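Local coordinates for lipase (Acinetobacter baumannii, PDB 4OPM), which probably hydrolyses ester bonds of lipids, such as triacylglycerols, as a lipase of the alpha/beta hydrolase fold, at residues 51-56 and 209-214; 92-97 and 215-220; 65-70 and 283-288; 137-142 and 289-294. All blocks are in the same frame, centred on the assembly; numbering follows the deposited sequence.

The four contacts fall into two pairs, each using one long helix. Contacts 1 and 2 have centres 10 Å apart and lie on helix 190-220; contacts 3 and 4, with centres 11 Å apart, follow one another on helix 281-298. Contacts 1 and 3 are 26 Å apart between centres, on opposite sides of the chain's centre. Along the chain the first segments come in the order 51-56, 65-70, 92-97 and 137-142, and their partners follow much later. Late helices thus close back on early loops, a helix start and a central strand: one pair joins the helical insertion after strand 137-143, probably a cap, to the alpha/beta hydrolase core, and the other lays the C-terminal helix against the sheet.

Contact 1 of 4, residues 51-56 and 209-214; sequences HGLAGS and KLVDQL
L53 and L210 bring the two backbones nearest, with 7.8 Å between L53 CA and L210 CA, where a type II beta turn from G52 to G55 presents its first corner to helix 190-220. The turn belongs to the loop after strand 46-50. In the alpha/beta hydrolase fold a His-Gly sequence at this place commonly precedes a backbone N-H of the oxyanion hole, and a similar role here is plausible. The helix lies in the insertion between strands 137-143 and 237-242, where many members of the fold carry a cap.

One forked side chain makes the whole contact. With CG anti to its own backbone N (chi1 175°), L53 extends from the turn and divides its methyls between two helix residues. L53 CD1 lies 3.8 Å from L210 CB, the two side chains lying alongside and pointing opposite ways. L53 CD2 meets V211 CG2 at 3.7 Å, and here one side chain lies square across the other. L214, one turn further on, adds a looser approach. L121 of helix 121-132 touches both L53 and L214, tying the turn and the cap-like helix to the core.

Behind L53 the loop is held by its own polar atoms. A54 takes the second corner, with the positive phi (62°) expected there in a type II turn, and G52 O accepts from both G55 N and H51 ND1. The H51 bond is the shorter, 2.7 Å from H51 ND1 to G52 O, and lies in the carbonyl plane on a lone pair, while S56 CA covers the centre of one imidazole face.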
loop_
_atom_site.group_PDB
_atom_site.type_symbol
_atom_site.label_atom_id
_atom_site.label_comp_id
_atom_site.label_asym_id
_atom_site.label_seq_id
_atom_site.Cartn_x
_atom_site.Cartn_y
_atom_site.Cartn_z
ATOM N N HIS A 51 -0.757 -1.269 -2.199
ATOM C CA HIS A 51 0.545 -0.605 -2.084
ATOM C C HIS A 51 0.394 0.936 -2.108
ATOM O O HIS A 51 -0.692 1.462 -2.378
ATOM C CB HIS A 51 1.516 -1.081 -3.189
ATOM C CG HIS A 51 1.137 -0.631 -4.567
ATOM N ND1 HIS A 51 1.368 0.673 -4.996
ATOM C CD2 HIS A 51 0.567 -1.327 -5.578
ATOM C CE1 HIS A 51 0.939 0.719 -6.249
ATOM N NE2 HIS A 51 0.460 -0.464 -6.646
ATOM N N GLY A 52 1.502 1.630 -1.869
ATOM C CA GLY A 52 1.532 3.088 -1.835
ATOM C C GLY A 52 2.066 3.754 -3.089
ATOM O O GLY A 52 2.277 3.096 -4.115
ATOM N N LEU A 53 2.311 5.076 -2.993
ATOM C CA LEU A 53 2.764 5.922 -4.110
ATOM C C LEU A 53 4.094 5.445 -4.673
ATOM O O LEU A 53 5.033 5.241 -3.909
ATOM C CB LEU A 53 2.876 7.386 -3.650
ATOM C CG LEU A 53 3.457 8.422 -4.633
ATOM C CD1 LEU A 53 2.544 8.652 -5.806
ATOM C CD2 LEU A 53 3.690 9.742 -3.918
ATOM N N ALA A 54 4.152 5.249 -6.012
ATOM C CA ALA A 54 5.322 4.766 -6.777
ATOM C C ALA A 54 5.741 3.344 -6.360
ATOM O O ALA A 54 6.774 2.854 -6.814
ATOM C CB ALA A 54 6.510 5.717 -6.642
ATOM N N GLY A 55 4.913 2.678 -5.559
ATOM C CA GLY A 55 5.171 1.298 -5.157
ATOM C C GLY A 55 4.632 0.327 -6.183
ATOM O O GLY A 55 4.409 0.704 -7.338
ATOM N N SER A 56 4.430 -0.937 -5.778
ATOM C CA SER A 56 3.867 -1.961 -6.658
ATOM C C SER A 56 3.368 -3.121 -5.812
ATOM O O SER A 56 3.667 -3.192 -4.603
ATOM C CB SER A 56 4.896 -2.441 -7.687
ATOM O OG SER A 56 5.798 -3.380 -7.127
ATOM N N LYS A 209 2.036 12.784 -12.125
ATOM C CA LYS A 209 0.599 13.072 -12.265
ATOM C C LYS A 209 -0.132 12.736 -10.954
ATOM O O LYS A 209 -0.961 13.527 -10.503
ATOM C CB LYS A 209 -0.018 12.302 -13.450
ATOM C CG LYS A 209 0.400 12.860 -14.799
ATOM C CD LYS A 209 -0.127 12.019 -15.950
ATOM C CE LYS A 209 0.095 12.718 -17.269
ATOM N NZ LYS A 209 -0.389 11.899 -18.407
ATOM N N LEU A 210 0.206 11.583 -10.344
ATOM C CA LEU A 210 -0.357 11.131 -9.067
ATOM C C LEU A 210 -0.082 12.177 -7.977
ATOM O O LEU A 210 -0.999 12.587 -7.264
ATOM C CB LEU A 210 0.245 9.763 -8.674
ATOM C CG LEU A 210 -0.409 8.541 -9.296
ATOM C CD1 LEU A 210 0.609 7.424 -9.516
ATOM C CD2 LEU A 210 -1.539 8.031 -8.422
ATOM N N VAL A 211 1.184 12.635 -7.883
ATOM C CA VAL A 211 1.627 13.637 -6.902
ATOM C C VAL A 211 0.876 14.963 -7.125
ATOM O O VAL A 211 0.376 15.536 -6.163
ATOM C CB VAL A 211 3.165 13.821 -6.936
ATOM C CG1 VAL A 211 3.606 15.088 -6.200
ATOM C CG2 VAL A 211 3.845 12.590 -6.340
ATOM N N ASP A 212 0.759 15.427 -8.380
ATOM C CA ASP A 212 0.045 16.685 -8.647
ATOM C C ASP A 212 -1.411 16.610 -8.179
ATOM O O ASP A 212 -1.923 17.592 -7.624
ATOM C CB ASP A 212 0.122 17.038 -10.134
ATOM C CG ASP A 212 1.497 17.530 -10.551
ATOM O OD1 ASP A 212 2.218 18.088 -9.685
ATOM O OD2 ASP A 212 1.811 17.457 -11.759
ATOM N N GLN A 213 -2.057 15.439 -8.376
ATOM C CA GLN A 213 -3.441 15.173 -7.970
ATOM C C GLN A 213 -3.549 15.178 -6.442
ATOM O O GLN A 213 -4.535 15.668 -5.887
ATOM C CB GLN A 213 -3.923 13.821 -8.540
ATOM C CG GLN A 213 -4.090 13.784 -10.061
ATOM C CD GLN A 213 -5.265 14.584 -10.544
ATOM O OE1 GLN A 213 -6.423 14.187 -10.391
ATOM N NE2 GLN A 213 -4.989 15.723 -11.155
ATOM N N LEU A 214 -2.516 14.620 -5.758
ATOM C CA LEU A 214 -2.471 14.570 -4.294
ATOM C C LEU A 214 -2.357 15.980 -3.713
ATOM O O LEU A 214 -3.046 16.308 -2.747
ATOM C CB LEU A 214 -1.269 13.739 -3.827
ATOM C CG LEU A 214 -1.505 12.294 -3.574
ATOM C CD1 LEU A 214 -0.193 11.629 -3.173
ATOM C CD2 LEU A 214 -2.539 12.101 -2.446
#

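Contact 2 of 4, residues 92-97 and 215-220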
loop_
_atom_site.group_PDB
_atom_site.type_symbol
_atom_site.label_atom_id
_atom_site.label_comp_id
_atom_site.label_asym_id
_atom_site.label_seq_id
_atom_site.Cartn_x
_atom_site.Cartn_y
_atom_site.Cartn_z
ATOM N N TYR A 92 -5.630 10.109 -12.110
ATOM C CA TYR A 92 -4.896 9.488 -11.005
ATOM C C TYR A 92 -5.313 9.994 -9.607
ATOM O O TYR A 92 -4.593 9.744 -8.632
ATOM C CB TYR A 92 -3.388 9.714 -11.190
ATOM C CG TYR A 92 -2.806 8.961 -12.362
ATOM C CD1 TYR A 92 -2.335 7.660 -12.214
ATOM C CD2 TYR A 92 -2.696 9.561 -13.614
ATOM C CE1 TYR A 92 -1.780 6.967 -13.288
ATOM C CE2 TYR A 92 -2.152 8.878 -14.699
ATOM C CZ TYR A 92 -1.697 7.578 -14.530
ATOM O OH TYR A 92 -1.148 6.898 -15.593
ATOM N N SER A 93 -6.472 10.668 -9.490
ATOM C CA SER A 93 -6.906 11.150 -8.174
ATOM C C SER A 93 -7.255 9.988 -7.250
ATOM O O SER A 93 -7.702 8.942 -7.732
ATOM C CB SER A 93 -8.108 12.079 -8.313
ATOM O OG SER A 93 -9.289 11.345 -8.592
ATOM N N VAL A 94 -7.063 10.168 -5.927
ATOM C CA VAL A 94 -7.390 9.153 -4.908
ATOM C C VAL A 94 -8.890 8.734 -5.055
ATOM O O VAL A 94 -9.132 7.527 -5.115
ATOM C CB VAL A 94 -7.011 9.607 -3.471
ATOM C CG1 VAL A 94 -7.534 8.638 -2.406
ATOM C CG2 VAL A 94 -5.499 9.755 -3.351
ATOM N N PRO A 95 -9.882 9.661 -5.209
ATOM C CA PRO A 95 -11.274 9.217 -5.431
ATOM C C PRO A 95 -11.423 8.276 -6.637
ATOM O O PRO A 95 -12.160 7.296 -6.532
ATOM C CB PRO A 95 -12.036 10.536 -5.668
ATOM C CG PRO A 95 -11.242 11.553 -4.915
ATOM C CD PRO A 95 -9.813 11.141 -5.138
ATOM N N ASN A 96 -10.728 8.552 -7.764
ATOM C CA ASN A 96 -10.822 7.684 -8.951
ATOM C C ASN A 96 -10.109 6.349 -8.712
ATOM O O ASN A 96 -10.603 5.311 -9.145
ATOM C CB ASN A 96 -10.289 8.352 -10.225
ATOM C CG ASN A 96 -10.719 7.609 -11.467
ATOM O OD1 ASN A 96 -11.881 7.214 -11.592
ATOM N ND2 ASN A 96 -9.786 7.328 -12.385
ATOM N N LEU A 97 -8.982 6.360 -7.990
ATOM C CA LEU A 97 -8.282 5.110 -7.678
ATOM C C LEU A 97 -9.178 4.206 -6.813
ATOM O O LEU A 97 -9.292 3.020 -7.107
ATOM C CB LEU A 97 -6.918 5.382 -6.995
ATOM C CG LEU A 97 -5.881 6.136 -7.840
ATOM C CD1 LEU A 97 -4.647 6.473 -7.019
ATOM C CD2 LEU A 97 -5.490 5.364 -9.098
ATOM N N ILE A 215 -1.500 16.816 -4.328
ATOM C CA ILE A 215 -1.302 18.213 -3.934
ATOM C C ILE A 215 -2.648 18.955 -4.045
ATOM O O ILE A 215 -3.053 19.621 -3.092
ATOM C CB ILE A 215 -0.178 18.874 -4.783
ATOM C CG1 ILE A 215 1.218 18.262 -4.449
ATOM C CG2 ILE A 215 -0.166 20.404 -4.603
ATOM C CD1 ILE A 215 2.287 18.590 -5.483
ATOM N N ALA A 216 -3.351 18.790 -5.190
ATOM C CA ALA A 216 -4.658 19.416 -5.432
ATOM C C ALA A 216 -5.712 18.901 -4.432
ATOM O O ALA A 216 -6.477 19.713 -3.914
ATOM C CB ALA A 216 -5.117 19.164 -6.859
ATOM N N LEU A 217 -5.727 17.576 -4.127
ATOM C CA LEU A 217 -6.668 16.972 -3.170
ATOM C C LEU A 217 -6.477 17.572 -1.766
ATOM O O LEU A 217 -7.464 17.923 -1.100
ATOM C CB LEU A 217 -6.504 15.437 -3.134
ATOM C CG LEU A 217 -7.580 14.663 -2.375
ATOM C CD1 LEU A 217 -8.872 14.548 -3.197
ATOM C CD2 LEU A 217 -7.077 13.265 -2.027
ATOM N N ASN A 218 -5.211 17.746 -1.349
ATOM C CA ASN A 218 -4.864 18.339 -0.047
ATOM C C ASN A 218 -5.301 19.830 0.036
ATOM O O ASN A 218 -5.572 20.329 1.134
ATOM C CB ASN A 218 -3.370 18.191 0.220
ATOM C CG ASN A 218 -2.966 18.617 1.609
ATOM O OD1 ASN A 218 -3.262 17.945 2.603
ATOM N ND2 ASN A 218 -2.323 19.766 1.709
ATOM N N LYS A 219 -5.380 20.533 -1.109
ATOM C CA LYS A 219 -5.848 21.923 -1.138
ATOM C C LYS A 219 -7.357 21.993 -0.975
ATOM O O LYS A 219 -7.864 22.985 -0.450
ATOM C CB LYS A 219 -5.449 22.639 -2.436
ATOM C CG LYS A 219 -3.967 22.948 -2.520
ATOM C CD LYS A 219 -3.599 23.573 -3.847
ATOM C CE LYS A 219 -2.113 23.795 -3.943
ATOM N NZ LYS A 219 -1.699 24.147 -5.327
ATOM N N VAL A 220 -8.081 20.966 -1.461
ATOM C CA VAL A 220 -9.550 20.928 -1.425
ATOM C C VAL A 220 -10.067 20.496 -0.044
ATOM O O VAL A 220 -10.960 21.144 0.505
ATOM C CB VAL A 220 -10.126 20.005 -2.539
ATOM C CG1 VAL A 220 -11.644 19.847 -2.413
ATOM C CG2 VAL A 220 -9.762 20.525 -3.926
#
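L217 points its two methyls at neighbouring residues of one helix start, and each is met from a different direction. L217 CD2 comes up to V94 CB at 3.9 Å and to V94 CG2 at 4.1 Å, the valine standing roughly perpendicular to the leucine. L217 CD1 instead lies by the proline ring, 4.0 Å from P95 CD, and the leucine and the proline run past each other in opposite senses. A chi1 of -169° carries the leucine CG toward helix 94-107, and the turn about CB-CG (chi2 77°) sets one methyl at V94 and the other at P95.

In alpha/beta hydrolase terms, the contact joins the last turns of helix 190-220, part of a cap-like insertion, to the start of helix 94-107 in the core. That start is an N-capped one. S93 OG accepts from N96 N at 3.2 Å with an N-H...O angle of 157°, while L97 N bonds to S93 O. P95 sits in the first turn, where its lack of an N-H costs no helix bond. CD and CG of its ring face L217 CD1. V94, itself in a core helix, touches L121, I125 and L128 of helix 121-132 as well as L217. On the helix 190-220 side, the side chain of L217 comes within about 4 Å, nearest atoms, of a bound polyethylene glycol, probably acquired from the crystallisation liquor.

Contact 3 of 4, residues 65-70 and 283-288; sequences HYLTTN and LVIQQY
I285 meets both Y66 and L67 with CG1, CG2 and CD1, nearly the whole of its branched side chain. I285 CD1 lies 3.7 Å from Y66 CB and equally 3.7 Å from L67 CD2, while I285 CG1 and CG2 approach the near end of the tyrosine side chain, CG1 obliquely to its ring. L67 and I285 lie flank to flank, heading opposite ways. L67 then reaches further with its other methyl: L67 CD1 is 4.1 Å from Y288 CE2, at the edge of that ring and near its plane.

Several neighbours set these groups in place. I285 and Y288 are three residues apart on helix 281-298, so both face the same loop; at that level V284 O accepts from both Q287 N and Y288 N. The backbone directs the CB of Y66 at I285, and a chi1 of -64° decides where the ring swings, bringing CG and CD2 beside I285 CG1. H65 CD2 stands over the centre of one face of the Y66 ring, 3.6 Å above its plane. The H65 ring is stacked in turn on W19, and its ND1 bonds to W19 O.

Further out, Y288 stacks on F141 of the central strand 137-143, and L67 rests on V73 of strand 72-76. V63 touches both V284 and I285; together with Y66 and L67 it lays helix 61-64 and the following loop against the C-terminal helix, where that helix covers the sheet of the alpha/beta hydrolase core.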
loop_
_atom_site.group_PDB
_atom_site.type_symbol
_atom_site.label_atom_id
_atom_site.label_comp_id
_atom_site.label_asym_id
_atom_site.label_seq_id
_atom_site.Cartn_x
_atom_site.Cartn_y
_atom_site.Cartn_z
ATOM N N HIS A 65 3.705 -13.682 1.839
ATOM C CA HIS A 65 4.294 -15.018 2.042
ATOM C C HIS A 65 3.651 -15.748 3.252
ATOM O O HIS A 65 3.484 -16.962 3.208
ATOM C CB HIS A 65 5.807 -14.874 2.260
ATOM C CG HIS A 65 6.496 -16.132 2.694
ATOM N ND1 HIS A 65 6.814 -17.124 1.793
ATOM C CD2 HIS A 65 6.937 -16.493 3.925
ATOM C CE1 HIS A 65 7.435 -18.061 2.493
ATOM N NE2 HIS A 65 7.516 -17.733 3.785
ATOM N N TYR A 66 3.295 -15.001 4.324
ATOM C CA TYR A 66 2.731 -15.588 5.542
ATOM C C TYR A 66 1.205 -15.681 5.529
ATOM O O TYR A 66 0.626 -16.211 6.483
ATOM C CB TYR A 66 3.167 -14.754 6.766
ATOM C CG TYR A 66 4.662 -14.796 6.981
ATOM C CD1 TYR A 66 5.256 -15.854 7.665
ATOM C CD2 TYR A 66 5.489 -13.808 6.455
ATOM C CE1 TYR A 66 6.637 -15.935 7.811
ATOM C CE2 TYR A 66 6.875 -13.878 6.589
ATOM C CZ TYR A 66 7.444 -14.943 7.275
ATOM O OH TYR A 66 8.801 -15.045 7.429
ATOM N N LEU A 67 0.565 -15.164 4.477
ATOM C CA LEU A 67 -0.898 -15.086 4.424
ATOM C C LEU A 67 -1.525 -15.999 3.377
ATOM O O LEU A 67 -2.709 -16.319 3.487
ATOM C CB LEU A 67 -1.313 -13.626 4.133
ATOM C CG LEU A 67 -0.905 -12.581 5.194
ATOM C CD1 LEU A 67 -1.097 -11.188 4.676
ATOM C CD2 LEU A 67 -1.639 -12.802 6.523
ATOM N N THR A 68 -0.755 -16.414 2.365
ATOM C CA THR A 68 -1.275 -17.223 1.262
ATOM C C THR A 68 -1.596 -18.683 1.681
ATOM O O THR A 68 -2.230 -19.384 0.904
ATOM C CB THR A 68 -0.334 -17.173 0.066
ATOM O OG1 THR A 68 0.980 -17.530 0.486
ATOM C CG2 THR A 68 -0.323 -15.818 -0.617
ATOM N N THR A 69 -1.206 -19.133 2.884
ATOM C CA THR A 69 -1.561 -20.496 3.302
ATOM C C THR A 69 -3.016 -20.503 3.792
ATOM O O THR A 69 -3.804 -21.336 3.335
ATOM C CB THR A 69 -0.588 -21.052 4.357
ATOM O OG1 THR A 69 0.724 -21.121 3.799
ATOM C CG2 THR A 69 -0.988 -22.447 4.854
ATOM N N ASN A 70 -3.383 -19.549 4.666
ATOM C CA ASN A 70 -4.708 -19.525 5.273
ATOM C C ASN A 70 -5.660 -18.452 4.729
ATOM O O ASN A 70 -6.810 -18.387 5.176
ATOM C CB ASN A 70 -4.569 -19.394 6.787
ATOM C CG ASN A 70 -3.933 -20.617 7.376
ATOM O OD1 ASN A 70 -4.283 -21.748 7.038
ATOM N ND2 ASN A 70 -2.916 -20.428 8.184
ATOM N N LEU A 283 7.349 -9.033 12.213
ATOM C CA LEU A 283 6.711 -8.271 13.297
ATOM C C LEU A 283 5.325 -7.779 12.868
ATOM O O LEU A 283 4.410 -7.742 13.687
ATOM C CB LEU A 283 7.602 -7.109 13.752
ATOM C CG LEU A 283 9.009 -7.552 14.278
ATOM C CD1 LEU A 283 9.776 -6.370 14.846
ATOM C CD2 LEU A 283 8.905 -8.672 15.339
ATOM N N VAL A 284 5.155 -7.443 11.573
ATOM C CA VAL A 284 3.854 -7.034 11.029
ATOM C C VAL A 284 2.894 -8.229 11.121
ATOM O O VAL A 284 1.788 -8.097 11.639
ATOM C CB VAL A 284 4.021 -6.526 9.573
ATOM C CG1 VAL A 284 2.667 -6.448 8.838
ATOM C CG2 VAL A 284 4.742 -5.175 9.560
ATOM N N ILE A 285 3.342 -9.406 10.646
ATOM C CA ILE A 285 2.538 -10.637 10.648
ATOM C C ILE A 285 2.205 -11.074 12.077
ATOM O O ILE A 285 1.095 -11.540 12.327
ATOM C CB ILE A 285 3.280 -11.728 9.834
ATOM C CG1 ILE A 285 3.157 -11.430 8.306
ATOM C CG2 ILE A 285 2.856 -13.154 10.180
ATOM C CD1 ILE A 285 1.667 -11.564 7.727
ATOM N N GLN A 286 3.142 -10.875 13.019
ATOM C CA GLN A 286 2.924 -11.216 14.430
ATOM C C GLN A 286 1.670 -10.508 14.987
ATOM O O GLN A 286 0.964 -11.091 15.809
ATOM C CB GLN A 286 4.161 -10.852 15.249
ATOM C CG GLN A 286 4.054 -11.189 16.734
ATOM C CD GLN A 286 5.377 -10.953 17.393
ATOM O OE1 GLN A 286 5.869 -9.824 17.426
ATOM N NE2 GLN A 286 6.019 -12.027 17.838
ATOM N N GLN A 287 1.357 -9.305 14.479
ATOM C CA GLN A 287 0.162 -8.553 14.866
ATOM C C GLN A 287 -1.038 -8.833 13.947
ATOM O O GLN A 287 -2.167 -8.951 14.430
ATOM C CB GLN A 287 0.451 -7.037 14.830
ATOM C CG GLN A 287 1.625 -6.613 15.733
ATOM C CD GLN A 287 1.418 -6.924 17.204
ATOM O OE1 GLN A 287 0.293 -6.885 17.735
ATOM N NE2 GLN A 287 2.510 -7.222 17.893
ATOM N N TYR A 288 -0.815 -8.877 12.626
ATOM C CA TYR A 288 -1.919 -8.988 11.669
ATOM C C TYR A 288 -2.650 -10.343 11.697
ATOM O O TYR A 288 -3.886 -10.346 11.643
ATOM C CB TYR A 288 -1.415 -8.678 10.248
ATOM C CG TYR A 288 -2.494 -8.433 9.213
ATOM C CD1 TYR A 288 -3.705 -7.824 9.562
ATOM C CD2 TYR A 288 -2.267 -8.709 7.867
ATOM C CE1 TYR A 288 -4.681 -7.551 8.601
ATOM C CE2 TYR A 288 -3.230 -8.430 6.897
ATOM C CZ TYR A 288 -4.436 -7.859 7.271
ATOM O OH TYR A 288 -5.365 -7.569 6.311
#

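Contact 4 of 4, residues 137-142 and 289-294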
loop_
_atom_site.group_PDB
_atom_site.type_symbol
_atom_site.label_atom_id
_atom_site.label_comp_id
_atom_site.label_asym_id
_atom_site.label_seq_id
_atom_site.Cartn_x
_atom_site.Cartn_y
_atom_site.Cartn_z
ATOM N N THR A 137 -16.550 -4.157 3.362
ATOM C CA THR A 137 -15.296 -4.074 4.116
ATOM C C THR A 137 -15.422 -4.849 5.446
ATOM O O THR A 137 -16.162 -4.435 6.341
ATOM C CB THR A 137 -14.923 -2.583 4.322
ATOM O OG1 THR A 137 -14.968 -1.892 3.056
ATOM C CG2 THR A 137 -13.554 -2.405 5.000
ATOM N N LYS A 138 -14.684 -5.959 5.573
ATOM C CA LYS A 138 -14.710 -6.815 6.768
ATOM C C LYS A 138 -13.768 -6.292 7.849
ATOM O O LYS A 138 -14.048 -6.458 9.032
ATOM C CB LYS A 138 -14.336 -8.257 6.397
ATOM C CG LYS A 138 -14.771 -9.299 7.424
ATOM C CD LYS A 138 -14.533 -10.698 6.896
ATOM C CE LYS A 138 -15.317 -11.732 7.651
ATOM N NZ LYS A 138 -15.262 -13.054 6.970
ATOM N N SER A 139 -12.631 -5.720 7.439
ATOM C CA SER A 139 -11.634 -5.181 8.368
ATOM C C SER A 139 -10.709 -4.264 7.619
ATOM O O SER A 139 -10.627 -4.325 6.386
ATOM C CB SER A 139 -10.833 -6.305 9.041
ATOM O OG SER A 139 -9.845 -6.843 8.174
ATOM N N LEU A 140 -9.990 -3.436 8.377
ATOM C CA LEU A 140 -9.043 -2.481 7.824
ATOM C C LEU A 140 -7.695 -2.595 8.544
ATOM O O LEU A 140 -7.657 -2.650 9.772
ATOM C CB LEU A 140 -9.644 -1.081 7.999
ATOM C CG LEU A 140 -9.235 0.031 7.037
ATOM C CD1 LEU A 140 -9.666 -0.284 5.586
ATOM C CD2 LEU A 140 -9.891 1.338 7.454
ATOM N N PHE A 141 -6.599 -2.636 7.782
ATOM C CA PHE A 141 -5.269 -2.690 8.369
ATOM C C PHE A 141 -4.498 -1.530 7.773
ATOM O O PHE A 141 -4.277 -1.489 6.564
ATOM C CB PHE A 141 -4.579 -4.045 8.143
ATOM C CG PHE A 141 -3.163 -4.175 8.670
ATOM C CD1 PHE A 141 -2.748 -3.467 9.799
ATOM C CD2 PHE A 141 -2.258 -5.048 8.069
ATOM C CE1 PHE A 141 -1.444 -3.602 10.291
ATOM C CE2 PHE A 141 -0.966 -5.204 8.576
ATOM C CZ PHE A 141 -0.565 -4.486 9.685
ATOM N N LEU A 142 -4.184 -0.540 8.605
ATOM C CA LEU A 142 -3.512 0.667 8.156
ATOM C C LEU A 142 -2.058 0.649 8.575
ATOM O O LEU A 142 -1.752 0.677 9.763
ATOM C CB LEU A 142 -4.221 1.913 8.707
ATOM C CG LEU A 142 -5.717 2.072 8.333
ATOM C CD1 LEU A 142 -6.359 3.250 9.078
ATOM C CD2 LEU A 142 -5.903 2.228 6.812
ATOM N N VAL A 289 -1.918 -11.470 11.773
ATOM C CA VAL A 289 -2.552 -12.795 11.777
ATOM C C VAL A 289 -3.517 -12.945 13.016
ATOM O O VAL A 289 -4.679 -13.283 12.794
ATOM C CB VAL A 289 -1.500 -13.932 11.641
ATOM C CG1 VAL A 289 -2.094 -15.292 11.995
ATOM C CG2 VAL A 289 -0.917 -13.949 10.221
ATOM N N PRO A 290 -3.142 -12.624 14.279
ATOM C CA PRO A 290 -4.130 -12.724 15.380
ATOM C C PRO A 290 -5.328 -11.776 15.193
ATOM O O PRO A 290 -6.445 -12.138 15.557
ATOM C CB PRO A 290 -3.315 -12.346 16.624
ATOM C CG PRO A 290 -1.898 -12.587 16.237
ATOM C CD PRO A 290 -1.819 -12.220 14.798
ATOM N N PHE A 291 -5.105 -10.596 14.574
ATOM C CA PHE A 291 -6.164 -9.621 14.284
ATOM C C PHE A 291 -7.181 -10.242 13.315
ATOM O O PHE A 291 -8.378 -10.227 13.604
ATOM C CB PHE A 291 -5.577 -8.314 13.716
ATOM C CG PHE A 291 -6.617 -7.331 13.221
ATOM C CD1 PHE A 291 -7.386 -6.586 14.120
ATOM C CD2 PHE A 291 -6.855 -7.173 11.859
ATOM C CE1 PHE A 291 -8.346 -5.672 13.662
ATOM C CE2 PHE A 291 -7.819 -6.269 11.401
ATOM C CZ PHE A 291 -8.558 -5.523 12.304
ATOM N N LEU A 292 -6.703 -10.810 12.193
ATOM C CA LEU A 292 -7.558 -11.466 11.194
ATOM C C LEU A 292 -8.327 -12.633 11.826
ATOM O O LEU A 292 -9.531 -12.760 11.579
ATOM C CB LEU A 292 -6.722 -11.954 10.004
ATOM C CG LEU A 292 -6.119 -10.880 9.089
ATOM C CD1 LEU A 292 -5.111 -11.516 8.111
ATOM C CD2 LEU A 292 -7.219 -10.164 8.280
ATOM N N LEU A 293 -7.656 -13.444 12.691
ATOM C CA LEU A 293 -8.326 -14.569 13.352
ATOM C C LEU A 293 -9.470 -14.068 14.255
ATOM O O LEU A 293 -10.556 -14.652 14.251
ATOM C CB LEU A 293 -7.320 -15.397 14.158
ATOM C CG LEU A 293 -7.736 -16.830 14.503
ATOM C CD1 LEU A 293 -7.872 -17.690 13.238
ATOM C CD2 LEU A 293 -6.725 -17.463 15.436
ATOM N N LYS A 294 -9.231 -12.974 14.999
ATOM C CA LYS A 294 -10.213 -12.367 15.892
ATOM C C LYS A 294 -11.432 -11.856 15.103
ATOM O O LYS A 294 -12.571 -12.108 15.514
ATOM C CB LYS A 294 -9.563 -11.233 16.692
ATOM C CG LYS A 294 -10.437 -10.737 17.836
ATOM C CD LYS A 294 -9.690 -9.786 18.760
ATOM C CE LYS A 294 -9.845 -8.352 18.329
ATOM N NZ LYS A 294 -9.579 -7.399 19.439
#
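F291 brings ring atoms CE2 and CZ to the strand, and S139 CB and L140 O both lie oblique to the ring. S139 CB is 3.8 Å from F291 CE2, and L140 O is 3.9 Å from F291 CZ. A chi1 of 172° swings the F291 ring out from helix 281-298 to reach the strand backbone, and L238 of the next strand also touches it. L292 adds a minor approach: L292 CD2 lies 4.2 Å from S139 OG. The polar end of S139 has a partner of its own, since OG is hydrogen-bonded to H115 ND1 on the adjoining strand 114-119. That buried oxygen is therefore satisfied within the sheet while the CB of the serine packs on the phenylalanine.

The strand and helix segments run nearly antiparallel, at 166° with their axes 10.2 Å apart. K138, where the chain turns a corner, forms a salt bridge with E296 further along the helix. S139 faces the helix, whereas the CB of L140 is directed away from it, and the L140 side chain touches A126 and L127 of helix 121-132. Helix 281-298 on one face and helix 121-132 on the other sandwich the mainly parallel sheet, as in the alpha/beta/alpha core of alpha/beta hydrolases.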